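Transferrin (Manduca sexta, PDB 6WB6) binds a single ferric ion together with a carbonate anion and carries it as a secreted iron-transport protein of the insect. Local coordinates at residues C114-G117 and V118-V122; Y124-P127 and L128-M132; T221-I224 and F225-F229. All blocks are in the same frame, centred on the assembly; numbering follows the deposited sequence.

Contact 1: residues C114-G117 and V118-V122; sequences CHTG and VNRNV. With CO3 (carbonate ion), chain G; CO3 (carbonate ion), chain F.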
ATOM      1  N   CYS A 114      25.525  -9.644   2.114  1.00 19.30           N
ATOM      2  CA  CYS A 114      24.761  -9.424   3.332  1.00 18.79           C
ATOM      3  C   CYS A 114      24.048  -8.087   3.239  1.00 13.83           C
ATOM      4  O   CYS A 114      24.690  -7.031   3.207  1.00 17.68           O
ATOM      5  CB  CYS A 114      25.664  -9.452   4.566  1.00 21.88           C
ATOM      6  SG  CYS A 114      26.652 -10.929   4.760  1.00 20.27           S
ATOM      7  N   HIS A 115      22.726  -8.136   3.251  1.00 18.15           N
ATOM      8  CA  HIS A 115      21.890  -6.988   2.978  1.00 16.91           C
ATOM      9  C   HIS A 115      21.066  -6.683   4.212  1.00 14.24           C
ATOM     10  O   HIS A 115      20.746  -7.574   5.006  1.00 20.85           O
ATOM     11  CB  HIS A 115      20.942  -7.247   1.784  1.00 19.91           C
ATOM     12  CG  HIS A 115      21.660  -7.501   0.488  1.00 21.87           C
ATOM     13  ND1 HIS A 115      21.857  -6.524  -0.462  1.00 17.15           N
ATOM     14  CD2 HIS A 115      22.257  -8.615   0.006  1.00 24.34           C
ATOM     15  CE1 HIS A 115      22.561  -7.014  -1.465  1.00 18.85           C
ATOM     16  NE2 HIS A 115      22.795  -8.289  -1.219  1.00 20.89           N
ATOM     17  N   THR A 116      20.697  -5.419   4.355  1.00 10.16           N
ATOM     18  CA  THR A 116      19.804  -5.046   5.446  1.00 10.18           C
ATOM     19  C   THR A 116      18.454  -5.711   5.275  1.00 17.11           C
ATOM     20  O   THR A 116      17.940  -6.363   6.189  1.00 12.86           O
ATOM     21  CB  THR A 116      19.648  -3.535   5.492  1.00 16.44           C
ATOM     22  OG1 THR A 116      19.073  -3.079   4.261  1.00 13.56           O
ATOM     23  CG2 THR A 116      20.976  -2.907   5.692  1.00 14.75           C
ATOM     24  N   GLY A 117      17.869  -5.554   4.097  1.00 16.85           N
ATOM     25  CA  GLY A 117      16.586  -6.146   3.811  1.00 16.33           C
ATOM     26  C   GLY A 117      16.027  -5.536   2.551  1.00 13.88           C
ATOM     27  O   GLY A 117      16.525  -4.531   2.047  1.00 19.33           O
ATOM     28  N   VAL A 118      14.956  -6.149   2.058  1.00 16.93           N
ATOM     29  CA  VAL A 118      14.403  -5.729   0.776  1.00 20.45           C
ATOM     30  C   VAL A 118      13.855  -4.310   0.863  1.00 17.91           C
ATOM     31  O   VAL A 118      13.286  -3.886   1.880  1.00 16.79           O
ATOM     32  CB  VAL A 118      13.316  -6.703   0.292  1.00 16.81           C
ATOM     33  CG1 VAL A 118      12.051  -6.597   1.119  1.00 18.38           C
ATOM     34  CG2 VAL A 118      13.023  -6.438  -1.195  1.00 17.53           C
ATOM     35  N   ASN A 119      14.012  -3.580  -0.233  1.00 15.64           N
ATOM     36  CA  ASN A 119      13.435  -2.266  -0.460  1.00 14.67           C
ATOM     37  C   ASN A 119      14.019  -1.209   0.449  1.00 17.02           C
ATOM     38  O   ASN A 119      13.458  -0.129   0.571  1.00 20.44           O
ATOM     39  CB  ASN A 119      11.919  -2.297  -0.308  1.00 18.24           C
ATOM     40  CG  ASN A 119      11.257  -3.095  -1.403  1.00 18.97           C
ATOM     41  OD1 ASN A 119      11.713  -3.080  -2.533  1.00 18.67           O
ATOM     42  ND2 ASN A 119      10.201  -3.817  -1.066  1.00 23.65           N
ATOM     43  N   ARG A 120      15.132  -1.491   1.087  1.00 16.57           N
ATOM     44  CA  ARG A 120      15.771  -0.517   1.956  1.00 17.57           C
ATOM     45  C   ARG A 120      16.879   0.208   1.205  1.00 17.73           C
ATOM     46  O   ARG A 120      17.315  -0.216   0.133  1.00 14.97           O
ATOM     47  CB  ARG A 120      16.304  -1.211   3.207  1.00 16.39           C
ATOM     48  CG  ARG A 120      15.183  -1.764   4.088  1.00 16.39           C
ATOM     49  CD  ARG A 120      15.666  -2.608   5.299  1.00 16.32           C
ATOM     50  NE  ARG A 120      16.490  -1.863   6.242  1.00 18.13           N
ATOM     51  CZ  ARG A 120      16.718  -2.239   7.506  1.00 22.22           C
ATOM     52  NH1 ARG A 120      16.163  -3.359   7.978  1.00 18.82           N
ATOM     53  NH2 ARG A 120      17.509  -1.496   8.299  1.00 18.19           N
ATOM     54  N   ASN A 121      17.327   1.332   1.769  1.00 19.81           N
ATOM     55  CA  ASN A 121      18.231   2.201   1.017  1.00 15.53           C
ATOM     56  C   ASN A 121      19.655   1.673   0.861  1.00 24.65           C
ATOM     57  O   ASN A 121      20.100   1.450  -0.268  1.00 15.75           O
ATOM     58  CB  ASN A 121      18.284   3.580   1.657  1.00 16.31           C
ATOM     59  CG  ASN A 121      17.091   4.428   1.266  1.00 18.35           C
ATOM     60  OD1 ASN A 121      17.049   4.988   0.169  1.00 22.39           O
ATOM     61  ND2 ASN A 121      16.107   4.482   2.137  1.00 14.27           N
ATOM     62  N   VAL A 122      20.408   1.539   1.958  1.00 14.14           N
ATOM     63  CA  VAL A 122      21.820   1.204   1.796  1.00 14.64           C
ATOM     64  C   VAL A 122      21.968  -0.259   1.430  1.00 18.44           C
ATOM     65  O   VAL A 122      22.928  -0.646   0.745  1.00 16.11           O
ATOM     66  CB  VAL A 122      22.647   1.527   3.063  1.00 14.23           C
ATOM     67  CG1 VAL A 122      22.408   2.959   3.498  1.00 15.28           C
ATOM     68  CG2 VAL A 122      22.337   0.537   4.223  1.00 13.03           C
TER
HETATM   69  C   CO3 G 703      18.657   0.701   4.817  1.00 17.81           C
HETATM   70  O1  CO3 G 703      17.803   0.387   5.743  1.00 17.99           O
HETATM   71  O2  CO3 G 703      19.093  -0.259   4.086  1.00 18.02           O
HETATM   72  O3  CO3 G 703      19.072   1.911   4.588  1.00 17.22           O
HETATM   73  C   CO3 F 702      15.135   2.178   5.240  1.00 26.09           C
HETATM   74  O1  CO3 F 702      13.897   2.096   4.861  1.00 30.85           O
HETATM   75  O2  CO3 F 702      15.475   2.187   6.548  1.00 14.79           O
HETATM   76  O3  CO3 F 702      16.015   2.259   4.265  1.00 13.84           O
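A type II turn runs from G117 to R120, its closing bond from R120 N to G117 O weak at 3.5 Å; a short loop and this turn take the chain from strand 112-114 to R120, the N-cap of helix 121-131. This is the anion site of the transferrin fold, where a threonine, an arginine and the first backbone amides of a helix surround the carbonate that accompanies ferric iron. The R120 side chain turns back over the turn toward T116. Its chain bends at chi3 (62°), which presents the guanidinium edge to the carbonate of chain G: NE gives O1 a nearly straight bond of 2.7 Å in the guanidinium plane, and NH2 adds a weak one to the same oxygen. Over one face of the guanidinium lies T116 CB, displaced toward the rim. T116 OG1 donates to a second carbonate oxygen, O2, at 2.8 Å. Each oxygen of this anion has at least one donor, the amide of G123 adds another bond to the carbonate, and the start of the helix probably adds a favourable dipole to the arginine's charge. The same pocket includes the iron ligands Y90 and Y204, and Y204 makes a cation-pi contact with R120. Carbonate F sits beside the first, gripped at its O3 by both N and ND2 of N121. Next to carbonate G, V122 packs its CG2 branch against T116 CG2 at 4.0 Å; the V122 amide meets O3 of that carbonate at 3.0 Å with an N-H...O angle of 175°.

Contact 2: residues Y124-P127 and L128-M132; sequences YKIP and LTMLM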
ATOM      1  N   TYR A 124      19.817  -2.230  -0.344  1.00 15.67           N
ATOM      2  CA  TYR A 124      19.111  -2.758  -1.507  1.00 18.43           C
ATOM      3  C   TYR A 124      18.963  -1.774  -2.669  1.00 20.21           C
ATOM      4  O   TYR A 124      19.499  -2.021  -3.760  1.00 19.37           O
ATOM      5  CB  TYR A 124      17.747  -3.244  -1.054  1.00 15.77           C
ATOM      6  CG  TYR A 124      16.996  -4.032  -2.056  1.00 13.68           C
ATOM      7  CD1 TYR A 124      17.136  -5.415  -2.132  1.00 13.00           C
ATOM      8  CD2 TYR A 124      16.118  -3.411  -2.928  1.00 18.63           C
ATOM      9  CE1 TYR A 124      16.408  -6.158  -3.054  1.00 17.82           C
ATOM     10  CE2 TYR A 124      15.390  -4.144  -3.868  1.00 21.22           C
ATOM     11  CZ  TYR A 124      15.531  -5.506  -3.928  1.00 22.22           C
ATOM     12  OH  TYR A 124      14.787  -6.216  -4.863  1.00 17.69           O
ATOM     13  N   LYS A 125      18.226  -0.680  -2.451  1.00 14.23           N
ATOM     14  CA  LYS A 125      17.965   0.283  -3.510  1.00 18.49           C
ATOM     15  C   LYS A 125      19.237   0.931  -4.005  1.00 14.85           C
ATOM     16  O   LYS A 125      19.421   1.094  -5.208  1.00 21.37           O
ATOM     17  CB  LYS A 125      16.994   1.358  -3.026  1.00 25.96           C
ATOM     18  CG  LYS A 125      15.679   0.789  -2.501  1.00 25.45           C
ATOM     19  CD  LYS A 125      14.626   1.841  -2.285  1.00 20.18           C
ATOM     20  CE  LYS A 125      14.905   2.689  -1.050  1.00 25.02           C
ATOM     21  NZ  LYS A 125      13.892   3.808  -0.926  1.00 29.38           N
ATOM     22  N   ILE A 126      20.123   1.321  -3.101  1.00 13.29           N
ATOM     23  CA  ILE A 126      21.370   1.952  -3.518  1.00 18.31           C
ATOM     24  C   ILE A 126      22.211   0.895  -4.239  1.00 13.74           C
ATOM     25  O   ILE A 126      22.600   1.103  -5.403  1.00 18.67           O
ATOM     26  CB  ILE A 126      22.073   2.589  -2.306  1.00 17.65           C
ATOM     27  CG1 ILE A 126      21.283   3.838  -1.867  1.00 18.90           C
ATOM     28  CG2 ILE A 126      23.534   2.916  -2.589  1.00 14.98           C
ATOM     29  CD1 ILE A 126      21.929   4.592  -0.760  1.00 18.58           C
ATOM     30  N   PRO A 127      22.494  -0.254  -3.635  1.00 15.37           N
ATOM     31  CA  PRO A 127      23.284  -1.250  -4.377  1.00 15.25           C
ATOM     32  C   PRO A 127      22.709  -1.547  -5.750  1.00 23.76           C
ATOM     33  O   PRO A 127      23.453  -1.656  -6.730  1.00 20.47           O
ATOM     34  CB  PRO A 127      23.242  -2.464  -3.456  1.00 15.61           C
ATOM     35  CG  PRO A 127      23.220  -1.898  -2.114  1.00 19.92           C
ATOM     36  CD  PRO A 127      22.339  -0.654  -2.216  1.00 17.51           C
ATOM     37  N   LEU A 128      21.392  -1.682  -5.856  1.00 20.18           N
ATOM     38  CA  LEU A 128      20.821  -1.945  -7.165  1.00 18.96           C
ATOM     39  C   LEU A 128      21.067  -0.775  -8.099  1.00 20.66           C
ATOM     40  O   LEU A 128      21.406  -0.981  -9.267  1.00 20.36           O
ATOM     41  CB  LEU A 128      19.335  -2.254  -7.046  1.00 20.96           C
ATOM     42  CG  LEU A 128      18.976  -3.681  -6.658  1.00 17.96           C
ATOM     43  CD1 LEU A 128      17.524  -3.796  -6.221  1.00 22.77           C
ATOM     44  CD2 LEU A 128      19.213  -4.630  -7.794  1.00 22.84           C
ATOM     45  N   THR A 129      20.944   0.464  -7.587  1.00 15.78           N
ATOM     46  CA  THR A 129      21.114   1.643  -8.425  1.00 18.26           C
ATOM     47  C   THR A 129      22.513   1.707  -9.009  1.00 18.84           C
ATOM     48  O   THR A 129      22.682   2.065 -10.180  1.00 20.10           O
ATOM     49  CB  THR A 129      20.805   2.936  -7.617  1.00 19.91           C
ATOM     50  OG1 THR A 129      19.431   2.947  -7.218  1.00 15.11           O
ATOM     51  CG2 THR A 129      21.072   4.208  -8.444  1.00 21.97           C
ATOM     52  N   MET A 130      23.530   1.384  -8.206  1.00 19.55           N
ATOM     53  CA  MET A 130      24.921   1.540  -8.638  1.00 20.90           C
ATOM     54  C   MET A 130      25.399   0.346  -9.454  1.00 21.37           C
ATOM     55  O   MET A 130      26.020   0.518 -10.503  1.00 22.24           O
ATOM     56  CB  MET A 130      25.840   1.733  -7.418  1.00 21.10           C
ATOM     57  CG  MET A 130      25.501   2.987  -6.580  1.00 19.85           C
ATOM     58  SD  MET A 130      25.214   4.391  -7.706  1.00 23.46           S
ATOM     59  CE  MET A 130      24.496   5.611  -6.612  1.00 23.92           C
ATOM     60  N   LEU A 131      25.145  -0.868  -8.971  1.00 22.54           N
ATOM     61  CA  LEU A 131      25.609  -2.063  -9.671  1.00 19.03           C
ATOM     62  C   LEU A 131      25.011  -2.169 -11.065  1.00 22.45           C
ATOM     63  O   LEU A 131      25.695  -2.583 -12.013  1.00 23.76           O
ATOM     64  CB  LEU A 131      25.250  -3.310  -8.876  1.00 17.28           C
ATOM     65  CG  LEU A 131      25.889  -3.423  -7.494  1.00 18.27           C
ATOM     66  CD1 LEU A 131      25.425  -4.703  -6.861  1.00 22.78           C
ATOM     67  CD2 LEU A 131      27.400  -3.388  -7.564  1.00 24.27           C
ATOM     68  N   MET A 132      23.732  -1.817 -11.210  1.00 20.20           N
ATOM     69  CA  MET A 132      23.073  -1.947 -12.499  1.00 22.46           C
ATOM     70  C   MET A 132      23.744  -1.110 -13.571  1.00 27.12           C
ATOM     71  O   MET A 132      23.471  -1.315 -14.756  1.00 26.46           O
ATOM     72  CB  MET A 132      21.603  -1.542 -12.389  1.00 27.14           C
ATOM     73  CG  MET A 132      21.366  -0.044 -12.192  1.00 21.70           C
ATOM     74  SD  MET A 132      19.617   0.331 -12.267  1.00 22.88           S
ATOM     75  CE  MET A 132      19.411   0.116 -14.033  1.00 23.33           C
TER
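Backbone bonds of the alpha-helical i to i+4 kind join Y124-P127 to the residues that follow on helix 121-131. L128 N binds Y124 O at 2.8 Å, M130 N binds I126 O at 3.0 Å, and L131 N binds P127 O. P127 has no N-H to give to the turn before it, and the helix is kinked there, yet its carbonyl still serves the next turn.

The side-chain hydrogen bond comes from T129. With its hydroxyl anti to the carbonyl carbon and beside the backbone N (chi1 -64°), OG1 folds back to K125 O at 2.7 Å. T129 N reaches that oxygen too, at 2.9 Å, and the two donors approach from opposite faces of the carbonyl plane.

The apolar contacts are two. L128 sets CD1 over one face of the Y124 ring, toward the rim, in a CH-pi arrangement whose exact closeness is doubtful because the modelled carbons are too near each other. E151 and L155 of helix 147-158 lie close to this pair, and the Y124 hydroxyl is hydrogen-bonded to the carboxylate of E151. I126 CG2 and M130 CG meet loosely at 4.4 Å, on the flank facing W268 and A269.

The buried T129 hydroxyl shares K125 O with its own amide, which implies that its polarity is met inside the helix, while L128 offers apolar surface to helix 147-158, and I126 and M130 to W268 and A269.

Contact 3: residues T221-I224 and F225-F229; sequences TKVI and FTRKF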
ATOM      1  N   THR A 221      25.580  -1.725   4.129  1.00 17.80           N
ATOM      2  CA  THR A 221      24.978  -1.150   5.307  1.00 12.38           C
ATOM      3  C   THR A 221      25.321   0.344   5.341  1.00 17.85           C
ATOM      4  O   THR A 221      25.595   0.961   4.302  1.00 14.66           O
ATOM      5  CB  THR A 221      25.433  -1.971   6.521  1.00 18.37           C
ATOM      6  OG1 THR A 221      24.826  -1.467   7.694  1.00 18.86           O
ATOM      7  CG2 THR A 221      26.979  -1.965   6.648  1.00 21.51           C
ATOM      8  N   LYS A 222      25.260   0.944   6.523  1.00 14.15           N
ATOM      9  CA  LYS A 222      25.554   2.365   6.660  1.00 15.49           C
ATOM     10  C   LYS A 222      26.630   2.563   7.716  1.00 15.24           C
ATOM     11  O   LYS A 222      26.902   1.689   8.537  1.00 18.54           O
ATOM     12  CB  LYS A 222      24.316   3.206   7.000  1.00 14.93           C
ATOM     13  CG  LYS A 222      23.679   2.952   8.341  1.00 16.46           C
ATOM     14  CD  LYS A 222      22.541   3.928   8.611  1.00 16.39           C
ATOM     15  CE  LYS A 222      21.678   3.447   9.758  1.00 18.39           C
ATOM     16  NZ  LYS A 222      20.331   4.122   9.811  1.00 19.62           N
ATOM     17  N   VAL A 223      27.219   3.755   7.686  1.00 20.74           N
ATOM     18  CA  VAL A 223      28.453   4.015   8.412  1.00 24.03           C
ATOM     19  C   VAL A 223      28.234   3.864   9.900  1.00 20.74           C
ATOM     20  O   VAL A 223      29.041   3.263  10.612  1.00 28.09           O
ATOM     21  CB  VAL A 223      28.967   5.424   8.078  1.00 18.53           C
ATOM     22  CG1 VAL A 223      30.084   5.838   9.044  1.00 22.35           C
ATOM     23  CG2 VAL A 223      29.404   5.447   6.660  1.00 20.55           C
ATOM     24  N   ILE A 224      27.147   4.444  10.398  1.00 21.62           N
ATOM     25  CA  ILE A 224      26.997   4.585  11.831  1.00 19.05           C
ATOM     26  C   ILE A 224      26.911   3.217  12.480  1.00 26.00           C
ATOM     27  O   ILE A 224      27.504   2.988  13.544  1.00 20.57           O
ATOM     28  CB  ILE A 224      25.784   5.477  12.156  1.00 23.95           C
ATOM     29  CG1 ILE A 224      25.704   5.729  13.647  1.00 25.62           C
ATOM     30  CG2 ILE A 224      24.478   4.865  11.651  1.00 14.60           C
ATOM     31  CD1 ILE A 224      24.755   6.878  14.026  1.00 25.36           C
ATOM     32  N   PHE A 225      26.204   2.272  11.839  1.00 22.36           N
ATOM     33  CA  PHE A 225      26.190   0.911  12.365  1.00 17.49           C
ATOM     34  C   PHE A 225      27.504   0.207  12.108  1.00 22.08           C
ATOM     35  O   PHE A 225      27.855  -0.717  12.848  1.00 24.05           O
ATOM     36  CB  PHE A 225      25.042   0.091  11.775  1.00 21.50           C
ATOM     37  CG  PHE A 225      23.757   0.248  12.528  1.00 23.66           C
ATOM     38  CD1 PHE A 225      22.907   1.274  12.230  1.00 21.70           C
ATOM     39  CD2 PHE A 225      23.418  -0.614  13.552  1.00 27.35           C
ATOM     40  CE1 PHE A 225      21.756   1.450  12.916  1.00 18.63           C
ATOM     41  CE2 PHE A 225      22.238  -0.442  14.247  1.00 26.22           C
ATOM     42  CZ  PHE A 225      21.416   0.596  13.929  1.00 30.16           C
ATOM     43  N   THR A 226      28.249   0.616  11.083  1.00 18.07           N
ATOM     44  CA  THR A 226      29.558   0.005  10.872  1.00 21.25           C
ATOM     45  C   THR A 226      30.536   0.470  11.949  1.00 21.92           C
ATOM     46  O   THR A 226      31.250  -0.336  12.555  1.00 25.59           O
ATOM     47  CB  THR A 226      30.084   0.340   9.483  1.00 19.96           C
ATOM     48  OG1 THR A 226      29.154  -0.112   8.484  1.00 21.81           O
ATOM     49  CG2 THR A 226      31.436  -0.308   9.242  1.00 21.29           C
ATOM     50  N   ARG A 227      30.546   1.766  12.227  1.00 21.38           N
ATOM     51  CA  ARG A 227      31.431   2.290  13.248  1.00 23.59           C
ATOM     52  C   ARG A 227      31.093   1.720  14.625  1.00 20.02           C
ATOM     53  O   ARG A 227      31.983   1.283  15.351  1.00 24.44           O
ATOM     54  CB  ARG A 227      31.357   3.810  13.222  1.00 18.56           C
ATOM     55  CG  ARG A 227      31.988   4.355  11.988  1.00 23.37           C
ATOM     56  CD  ARG A 227      32.103   5.866  12.010  1.00 27.87           C
ATOM     57  NE  ARG A 227      32.984   6.331  13.068  1.00 31.84           N
ATOM     58  CZ  ARG A 227      34.305   6.351  12.985  1.00 26.13           C
ATOM     59  NH1 ARG A 227      34.910   5.932  11.884  1.00 24.06           N
ATOM     60  NH2 ARG A 227      35.011   6.803  14.014  1.00 27.58           N
ATOM     61  N   LYS A 228      29.814   1.658  14.977  1.00 21.50           N
ATOM     62  CA  LYS A 228      29.459   1.153  16.298  1.00 28.11           C
ATOM     63  C   LYS A 228      29.722  -0.338  16.426  1.00 22.93           C
ATOM     64  O   LYS A 228      30.047  -0.818  17.517  1.00 18.85           O
ATOM     65  CB  LYS A 228      27.995   1.436  16.596  1.00 23.68           C
ATOM     66  CG  LYS A 228      27.692   2.884  16.610  1.00 25.63           C
ATOM     67  CD  LYS A 228      26.270   3.153  17.038  1.00 16.29           C
ATOM     68  CE  LYS A 228      26.094   4.623  17.189  1.00 23.03           C
ATOM     69  NZ  LYS A 228      24.662   4.960  17.308  1.00 32.38           N
ATOM     70  N   PHE A 229      29.587  -1.077  15.330  1.00 20.47           N
ATOM     71  CA  PHE A 229      29.868  -2.504  15.363  1.00 25.53           C
ATOM     72  C   PHE A 229      31.280  -2.740  15.863  1.00 25.86           C
ATOM     73  O   PHE A 229      31.537  -3.725  16.546  1.00 18.69           O
ATOM     74  CB  PHE A 229      29.672  -3.103  13.962  1.00 23.20           C
ATOM     75  CG  PHE A 229      29.843  -4.613  13.886  1.00 21.18           C
ATOM     76  CD1 PHE A 229      28.849  -5.465  14.333  1.00 20.70           C
ATOM     77  CD2 PHE A 229      30.970  -5.162  13.316  1.00 21.04           C
ATOM     78  CE1 PHE A 229      29.007  -6.842  14.234  1.00 28.58           C
ATOM     79  CE2 PHE A 229      31.139  -6.526  13.221  1.00 22.12           C
ATOM     80  CZ  PHE A 229      30.161  -7.365  13.680  1.00 27.48           C
TER
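A chi1 of -175° turns CG1 of I224 away from its own amide nitrogen, and K228 runs out extended from a chi1 of -62°, a pairing that lays the two chains side by side, pointing the same way. I224 CG1 touches K228 CE at 3.7 Å, and the ammonium group, beside I224 CD1, forms a salt bridge with E82. One residue earlier, V223 and R227 repeat the pattern: V223 CG1 rests against R227 CD at 3.6 Å, before the arginine bends at chi3 and NE bonds to the carbonyl of P233. Here strand 218-222 passes directly into helix 223-229, with K222 as N-cap, within the iron-binding lobe of the transferrin fold. K222 O accepts twice from T226: the amide lies in the carbonyl plane at 3.1 Å, whereas OG1 sits above that plane at 2.9 Å. T221 CG2 approaches this hydroxyl from the strand side. The extended K222 side chain brings CE to the edge of the F225 ring, 3.5 Å from CD1, and K222 also makes a cation-pi contact with the iron ligand Y204. Shortening the side chain of I224 to an alanine would probably leave the aliphatic part of K228 without its flanking partner and allow the lysine to swing more freely about its salt bridge. Along the backbone, R227 N meets V223 O at 2.7 Å with an N-H...O angle of 168°, and K228 N binds I224 O at 3.0 Å.

Along the chain the three contacts come in series within the same iron-binding lobe. Contacts 1 and 2 share helix 121-131: the first forms its start at the carbonates and the second its later turns, their centres about 10 Å apart, with probable hydrogen bonds from K125 N to R120 O and I126 N to N121 O. Contact 3, about 14 Å from contact 1 between centres, lies where strand 218-222 enters helix 223-229; this strand pairs in parallel with 112-114, which leads into contact 1. V122 packs against the backbone of T221 and K222. Contacts 2 and 3 do not touch. Adjacent strands thus deliver two helices, with contacts 1 and 3 beside the iron site.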